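Local structure of Lmo2812 protein (Listeria monocytogenes EGD-e, 5ZQA) at residues 28-39 / 48-58. The protein is a penicillin-binding protein of the S11 peptidase family that probably acts as a serine-type D-Ala-D-Ala carboxypeptidase in building the cell wall. Residues are numbered along the deposited sequence; the frame is centred on the assembly and turned at random.
Sequences QPNLYLSANAAA and ALYEQNADKVM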
ATOM      1  N   GLN A  28      19.532  15.503 -11.768  1.00 44.17           N
ATOM      2  CA  GLN A  28      19.027  14.301 -11.126  1.00 39.54           C
ATOM      3  C   GLN A  28      19.800  13.110 -11.681  1.00 38.66           C
ATOM      4  O   GLN A  28      20.154  13.088 -12.863  1.00 38.00           O
ATOM      5  CB  GLN A  28      17.518  14.149 -11.340  1.00 36.47           C
ATOM      6  CG  GLN A  28      16.720  15.451 -11.193  1.00 37.53           C
ATOM      7  CD  GLN A  28      16.837  16.097  -9.814  1.00 41.70           C
ATOM      8  OE1 GLN A  28      17.370  15.508  -8.871  1.00 43.08           O
ATOM      9  NE2 GLN A  28      16.323  17.319  -9.694  1.00 39.27           N
ATOM     10  N   PRO A  29      20.084  12.123 -10.822  1.00 35.26           N
ATOM     11  CA  PRO A  29      21.002  11.042 -11.194  1.00 30.36           C
ATOM     12  C   PRO A  29      20.501  10.186 -12.346  1.00 31.16           C
ATOM     13  O   PRO A  29      19.338  10.244 -12.749  1.00 29.75           O
ATOM     14  CB  PRO A  29      21.101  10.212  -9.911  1.00 34.78           C
ATOM     15  CG  PRO A  29      19.832  10.491  -9.198  1.00 31.44           C
ATOM     16  CD  PRO A  29      19.528  11.928  -9.472  1.00 32.05           C
ATOM     17  N   ASN A  30      21.418   9.394 -12.876  1.00 24.44           N
ATOM     18  CA  ASN A  30      21.142   8.481 -13.963  1.00 25.21           C
ATOM     19  C   ASN A  30      21.041   7.071 -13.400  1.00 25.25           C
ATOM     20  O   ASN A  30      22.059   6.404 -13.210  1.00 27.78           O
ATOM     21  CB  ASN A  30      22.255   8.590 -15.012  1.00 26.40           C
ATOM     22  CG  ASN A  30      22.015   7.718 -16.224  1.00 28.04           C
ATOM     23  OD1 ASN A  30      20.877   7.378 -16.552  1.00 32.16           O
ATOM     24  ND2 ASN A  30      23.099   7.353 -16.905  1.00 31.41           N
ATOM     25  N   LEU A  31      19.821   6.625 -13.105  1.00 18.10           N
ATOM     26  CA  LEU A  31      19.631   5.299 -12.534  1.00 15.35           C
ATOM     27  C   LEU A  31      19.232   4.291 -13.593  1.00 15.91           C
ATOM     28  O   LEU A  31      18.589   4.627 -14.590  1.00 18.44           O
ATOM     29  CB  LEU A  31      18.564   5.314 -11.433  1.00 13.93           C
ATOM     30  CG  LEU A  31      18.772   6.290 -10.274  1.00 15.80           C
ATOM     31  CD1 LEU A  31      17.578   6.230  -9.335  1.00 16.80           C
ATOM     32  CD2 LEU A  31      20.068   6.012  -9.508  1.00 16.89           C
ATOM     33  N   TYR A  32      19.608   3.043 -13.360  1.00 13.20           N
ATOM     34  CA  TYR A  32      19.174   1.961 -14.226  1.00 13.89           C
ATOM     35  C   TYR A  32      18.369   0.970 -13.411  1.00 16.13           C
ATOM     36  O   TYR A  32      18.919   0.124 -12.708  1.00 18.76           O
ATOM     37  CB  TYR A  32      20.374   1.315 -14.906  1.00 14.62           C
ATOM     38  CG  TYR A  32      20.990   2.279 -15.889  1.00 15.69           C
ATOM     39  CD1 TYR A  32      20.350   2.567 -17.088  1.00 16.30           C
ATOM     40  CD2 TYR A  32      22.173   2.943 -15.598  1.00 21.92           C
ATOM     41  CE1 TYR A  32      20.887   3.467 -17.989  1.00 19.73           C
ATOM     42  CE2 TYR A  32      22.718   3.854 -16.496  1.00 17.95           C
ATOM     43  CZ  TYR A  32      22.065   4.105 -17.685  1.00 17.97           C
ATOM     44  OH  TYR A  32      22.594   5.002 -18.587  1.00 27.88           O
ATOM     45  N   LEU A  33      17.053   1.123 -13.496  1.00 14.28           N
ATOM     46  CA  LEU A  33      16.121   0.375 -12.662  1.00 11.32           C
ATOM     47  C   LEU A  33      15.384  -0.655 -13.482  1.00 13.22           C
ATOM     48  O   LEU A  33      15.244  -0.500 -14.696  1.00 13.75           O
ATOM     49  CB  LEU A  33      15.099   1.317 -12.011  1.00 11.97           C
ATOM     50  CG  LEU A  33      15.669   2.535 -11.276  1.00 14.54           C
ATOM     51  CD1 LEU A  33      14.553   3.412 -10.737  1.00 13.81           C
ATOM     52  CD2 LEU A  33      16.586   2.099 -10.146  1.00 15.84           C
ATOM     53  N   SER A  34      14.886  -1.695 -12.819  1.00 12.63           N
ATOM     54  CA  SER A  34      14.011  -2.656 -13.480  1.00 11.60           C
ATOM     55  C   SER A  34      12.637  -2.052 -13.699  1.00 11.95           C
ATOM     56  O   SER A  34      12.004  -2.264 -14.734  1.00 14.52           O
ATOM     57  CB  SER A  34      13.884  -3.938 -12.661  1.00 13.28           C
ATOM     58  OG  SER A  34      12.941  -4.803 -13.273  1.00 15.35           O
ATOM     59  N   ALA A  35      12.187  -1.299 -12.705  1.00 12.67           N
ATOM     60  CA  ALA A  35      10.874  -0.667 -12.734  1.00 12.64           C
ATOM     61  C   ALA A  35      10.634   0.112 -14.013  1.00 11.96           C
ATOM     62  O   ALA A  35      11.517   0.825 -14.484  1.00 14.51           O
ATOM     63  CB  ALA A  35      10.728   0.263 -11.547  1.00 12.28           C
ATOM     64  N   ASN A  36       9.430   0.001 -14.558  1.00 11.52           N
ATOM     65  CA  ASN A  36       9.075   0.806 -15.716  1.00 13.92           C
ATOM     66  C   ASN A  36       8.622   2.216 -15.346  1.00 13.72           C
ATOM     67  O   ASN A  36       8.702   3.125 -16.170  1.00 18.80           O
ATOM     68  CB  ASN A  36       8.020   0.071 -16.535  1.00 15.04           C
ATOM     69  CG  ASN A  36       8.628  -1.091 -17.308  1.00 25.47           C
ATOM     70  OD1 ASN A  36       9.654  -0.924 -17.971  1.00 30.29           O
ATOM     71  ND2 ASN A  36       8.029  -2.273 -17.197  1.00 29.10           N
ATOM     72  N   ALA A  37       8.190   2.411 -14.102  1.00  9.00           N
ATOM     73  CA  ALA A  37       7.955   3.757 -13.574  1.00 10.48           C
ATOM     74  C   ALA A  37       8.497   3.803 -12.159  1.00  9.37           C
ATOM     75  O   ALA A  37       8.298   2.863 -11.388  1.00  9.63           O
ATOM     76  CB  ALA A  37       6.477   4.117 -13.587  1.00 10.85           C
ATOM     77  N   ALA A  38       9.201   4.872 -11.822  1.00  8.95           N
ATOM     78  CA  ALA A  38       9.805   4.961 -10.501  1.00  8.16           C
ATOM     79  C   ALA A  38      10.070   6.393 -10.114  1.00  9.65           C
ATOM     80  O   ALA A  38      10.239   7.260 -10.974  1.00 11.33           O
ATOM     81  CB  ALA A  38      11.083   4.172 -10.454  1.00 10.07           C
ATOM     82  N   ALA A  39      10.124   6.639  -8.812  1.00  8.07           N
ATOM     83  CA  ALA A  39      10.405   7.976  -8.319  1.00  9.41           C
ATOM     84  C   ALA A  39      10.763   7.935  -6.846  1.00  7.70           C
ATOM     85  O   ALA A  39      10.455   6.967  -6.143  1.00  9.05           O
ATOM     86  CB  ALA A  39       9.199   8.909  -8.553  1.00 11.05           C
ATOM     87  N   ALA A  48      10.751  16.304  -6.057  1.00 10.82           N
ATOM     88  CA  ALA A  48      11.092  15.062  -6.736  1.00 10.96           C
ATOM     89  C   ALA A  48      12.612  14.964  -6.830  1.00 12.45           C
ATOM     90  O   ALA A  48      13.256  15.859  -7.381  1.00 18.77           O
ATOM     91  CB  ALA A  48      10.453  15.008  -8.123  1.00 13.38           C
ATOM     92  N   LEU A  49      13.190  13.913  -6.254  1.00 11.60           N
ATOM     93  CA  LEU A  49      14.642  13.722  -6.281  1.00 11.12           C
ATOM     94  C   LEU A  49      15.077  12.821  -7.436  1.00 13.89           C
ATOM     95  O   LEU A  49      16.221  12.881  -7.892  1.00 15.01           O
ATOM     96  CB  LEU A  49      15.110  13.148  -4.943  1.00 13.04           C
ATOM     97  CG  LEU A  49      14.620  14.021  -3.785  1.00 16.24           C
ATOM     98  CD1 LEU A  49      14.851  13.373  -2.429  1.00 19.04           C
ATOM     99  CD2 LEU A  49      15.300  15.387  -3.865  1.00 19.49           C
ATOM    100  N   TYR A  50      14.149  11.992  -7.901  1.00 11.24           N
ATOM    101  CA  TYR A  50      14.312  11.212  -9.117  1.00 11.47           C
ATOM    102  C   TYR A  50      12.936  10.882  -9.652  1.00 11.42           C
ATOM    103  O   TYR A  50      12.048  10.536  -8.876  1.00 10.17           O
ATOM    104  CB  TYR A  50      15.098   9.918  -8.872  1.00 13.09           C
ATOM    105  CG  TYR A  50      15.234   9.063 -10.110  1.00 13.72           C
ATOM    106  CD1 TYR A  50      16.236   9.308 -11.040  1.00 16.16           C
ATOM    107  CD2 TYR A  50      14.342   8.037 -10.366  1.00 12.18           C
ATOM    108  CE1 TYR A  50      16.352   8.534 -12.184  1.00 16.62           C
ATOM    109  CE2 TYR A  50      14.447   7.252 -11.510  1.00 15.19           C
ATOM    110  CZ  TYR A  50      15.456   7.511 -12.411  1.00 16.45           C
ATOM    111  OH  TYR A  50      15.570   6.743 -13.553  1.00 19.28           O
ATOM    112  N   GLU A  51      12.757  10.997 -10.966  1.00 13.24           N
ATOM    113  CA  GLU A  51      11.509  10.601 -11.606  1.00 11.75           C
ATOM    114  C   GLU A  51      11.760   9.913 -12.939  1.00 12.81           C
ATOM    115  O   GLU A  51      12.559  10.371 -13.758  1.00 14.48           O
ATOM    116  CB  GLU A  51      10.588  11.808 -11.819  1.00 14.29           C
ATOM    117  CG  GLU A  51       9.787  12.197 -10.583  1.00 13.33           C
ATOM    118  CD  GLU A  51       8.789  13.325 -10.839  1.00 17.93           C
ATOM    119  OE1 GLU A  51       9.101  14.255 -11.618  1.00 19.09           O
ATOM    120  OE2 GLU A  51       7.689  13.285 -10.258  1.00 16.97           O
ATOM    121  N   GLN A  52      11.054   8.814 -13.148  1.00 12.08           N
ATOM    122  CA  GLN A  52      11.082   8.088 -14.407  1.00 15.38           C
ATOM    123  C   GLN A  52       9.666   7.652 -14.740  1.00 12.67           C
ATOM    124  O   GLN A  52       9.089   6.856 -14.004  1.00 12.07           O
ATOM    125  CB  GLN A  52      12.015   6.881 -14.309  1.00 16.78           C
ATOM    126  CG  GLN A  52      12.051   6.006 -15.545  1.00 20.31           C
ATOM    127  CD  GLN A  52      12.920   4.773 -15.351  1.00 28.24           C
ATOM    128  OE1 GLN A  52      13.698   4.686 -14.394  1.00 24.30           O
ATOM    129  NE2 GLN A  52      12.793   3.813 -16.263  1.00 32.45           N
ATOM    130  N   ASN A  53       9.097   8.196 -15.817  1.00 12.93           N
ATOM    131  CA  ASN A  53       7.708   7.907 -16.186  1.00 12.17           C
ATOM    132  C   ASN A  53       6.745   8.231 -15.049  1.00 12.10           C
ATOM    133  O   ASN A  53       5.800   7.489 -14.800  1.00 12.17           O
ATOM    134  CB  ASN A  53       7.548   6.437 -16.611  1.00 13.71           C
ATOM    135  CG  ASN A  53       8.160   6.153 -17.963  1.00 18.46           C
ATOM    136  OD1 ASN A  53       8.246   7.042 -18.811  1.00 20.42           O
ATOM    137  ND2 ASN A  53       8.580   4.911 -18.178  1.00 23.90           N
ATOM    138  N   ALA A  54       6.978   9.359 -14.384  1.00 11.25           N
ATOM    139  CA  ALA A  54       6.226   9.717 -13.180  1.00 13.53           C
ATOM    140  C   ALA A  54       4.781  10.122 -13.465  1.00 13.13           C
ATOM    141  O   ALA A  54       3.959  10.196 -12.541  1.00 15.37           O
ATOM    142  CB  ALA A  54       6.939  10.839 -12.452  1.00 14.53           C
ATOM    143  N   ASP A  55       4.487  10.411 -14.731  1.00 15.10           N
ATOM    144  CA  ASP A  55       3.148  10.809 -15.153  1.00 16.46           C
ATOM    145  C   ASP A  55       2.418   9.675 -15.870  1.00 15.76           C
ATOM    146  O   ASP A  55       1.275   9.849 -16.296  1.00 18.18           O
ATOM    147  CB  ASP A  55       3.206  12.037 -16.074  1.00 22.63           C
ATOM    148  CG  ASP A  55       3.811  13.251 -15.400  1.00 26.17           C
ATOM    149  OD1 ASP A  55       3.130  13.873 -14.554  1.00 30.18           O
ATOM    150  OD2 ASP A  55       4.966  13.598 -15.735  1.00 30.56           O
ATOM    151  N   LYS A  56       3.074   8.525 -16.011  1.00 14.48           N
ATOM    152  CA  LYS A  56       2.507   7.396 -16.731  1.00 14.85           C
ATOM    153  C   LYS A  56       1.463   6.656 -15.892  1.00 14.27           C
ATOM    154  O   LYS A  56       1.706   6.307 -14.736  1.00 11.84           O
ATOM    155  CB  LYS A  56       3.611   6.427 -17.161  1.00 14.58           C
ATOM    156  CG  LYS A  56       3.089   5.207 -17.916  1.00 15.89           C
ATOM    157  CD  LYS A  56       4.207   4.355 -18.487  1.00 18.47           C
ATOM    158  CE  LYS A  56       3.628   3.185 -19.275  1.00 27.24           C
ATOM    159  NZ  LYS A  56       4.672   2.238 -19.743  1.00 32.09           N
ATOM    160  N   VAL A  57       0.297   6.417 -16.475  1.00 11.13           N
ATOM    161  CA  VAL A  57      -0.746   5.661 -15.788  1.00 11.15           C
ATOM    162  C   VAL A  57      -0.389   4.171 -15.738  1.00 13.26           C
ATOM    163  O   VAL A  57      -0.137   3.540 -16.770  1.00 14.45           O
ATOM    164  CB  VAL A  57      -2.104   5.858 -16.468  1.00 10.86           C
ATOM    165  CG1 VAL A  57      -3.185   5.026 -15.777  1.00 15.89           C
ATOM    166  CG2 VAL A  57      -2.477   7.336 -16.453  1.00 13.34           C
ATOM    167  N   MET A  58      -0.368   3.624 -14.526  1.00 10.18           N
ATOM    168  CA  MET A  58       0.098   2.264 -14.265  1.00 10.78           C
ATOM    169  C   MET A  58      -0.876   1.508 -13.380  1.00 10.26           C
ATOM    170  O   MET A  58      -1.445   2.091 -12.463  1.00  9.78           O
ATOM    171  CB  MET A  58       1.463   2.286 -13.563  1.00 13.08           C
ATOM    172  CG  MET A  58       2.552   3.034 -14.297  1.00 13.82           C
ATOM    173  SD  MET A  58       3.162   2.091 -15.706  1.00 15.63           S
ATOM    174  CE  MET A  58       4.217   0.897 -14.869  1.00 14.37           C
TER
HETATM  175  O   HOH W   1      17.776   7.448 -15.270  1.00 27.24           O
HETATM  176  O   HOH W   2      16.027   3.192 -15.278  1.00 22.48           O
HETATM  177  O   HOH W   3      13.384   1.021 -16.303  1.00 23.64           O
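With CG anti to the backbone N (chi1 178°), Y50 places its ring against the loop 28-36, where L31, its own CG anti to the carbonyl carbon (chi1 -56°), lays CD1 over the middle of one face. This CH-pi contact puts L31 CD1 3.6 Å from the centroid of the Y50 ring. L33 CD1 approaches obliquely, 3.9 Å from Y50 CE2, while P29 O lies at the ring edge, 3.5 Å from Y50 CE1. L268 of helix 258-272 also touches the tyrosine. In the plane of the ring, Y50 OH donates to Q52 OE1 at 2.9 Å, coming from above the amide's carbonyl plane, and it accepts a bond from a water that also donates to L31 O. Q52, extended beyond CG, ties the loop through two further waters: one joins its OE1 to L31 O and L33 N, the other its NE2 to the carbonyls of L33 and A35. Behind this network strands 37-42 and 48-52 form a beta hairpin at one edge of the five-stranded antiparallel sheet of the carboxypeptidase domain. A38 and Q52 are a hydrogen-bonded pair, A38 N to Q52 O at 3.0 Å and Q52 N to A38 O at 2.8 Å. Just past the strand N53 ND2 grips N36 O at 2.7 Å, nearly straight (167° at the hydrogen) and with N36 O in the amide plane of N53, while the N36 side-chain ND2 bonds to D254. Beyond it, M58 CG packs 4.1 Å from A37 CB.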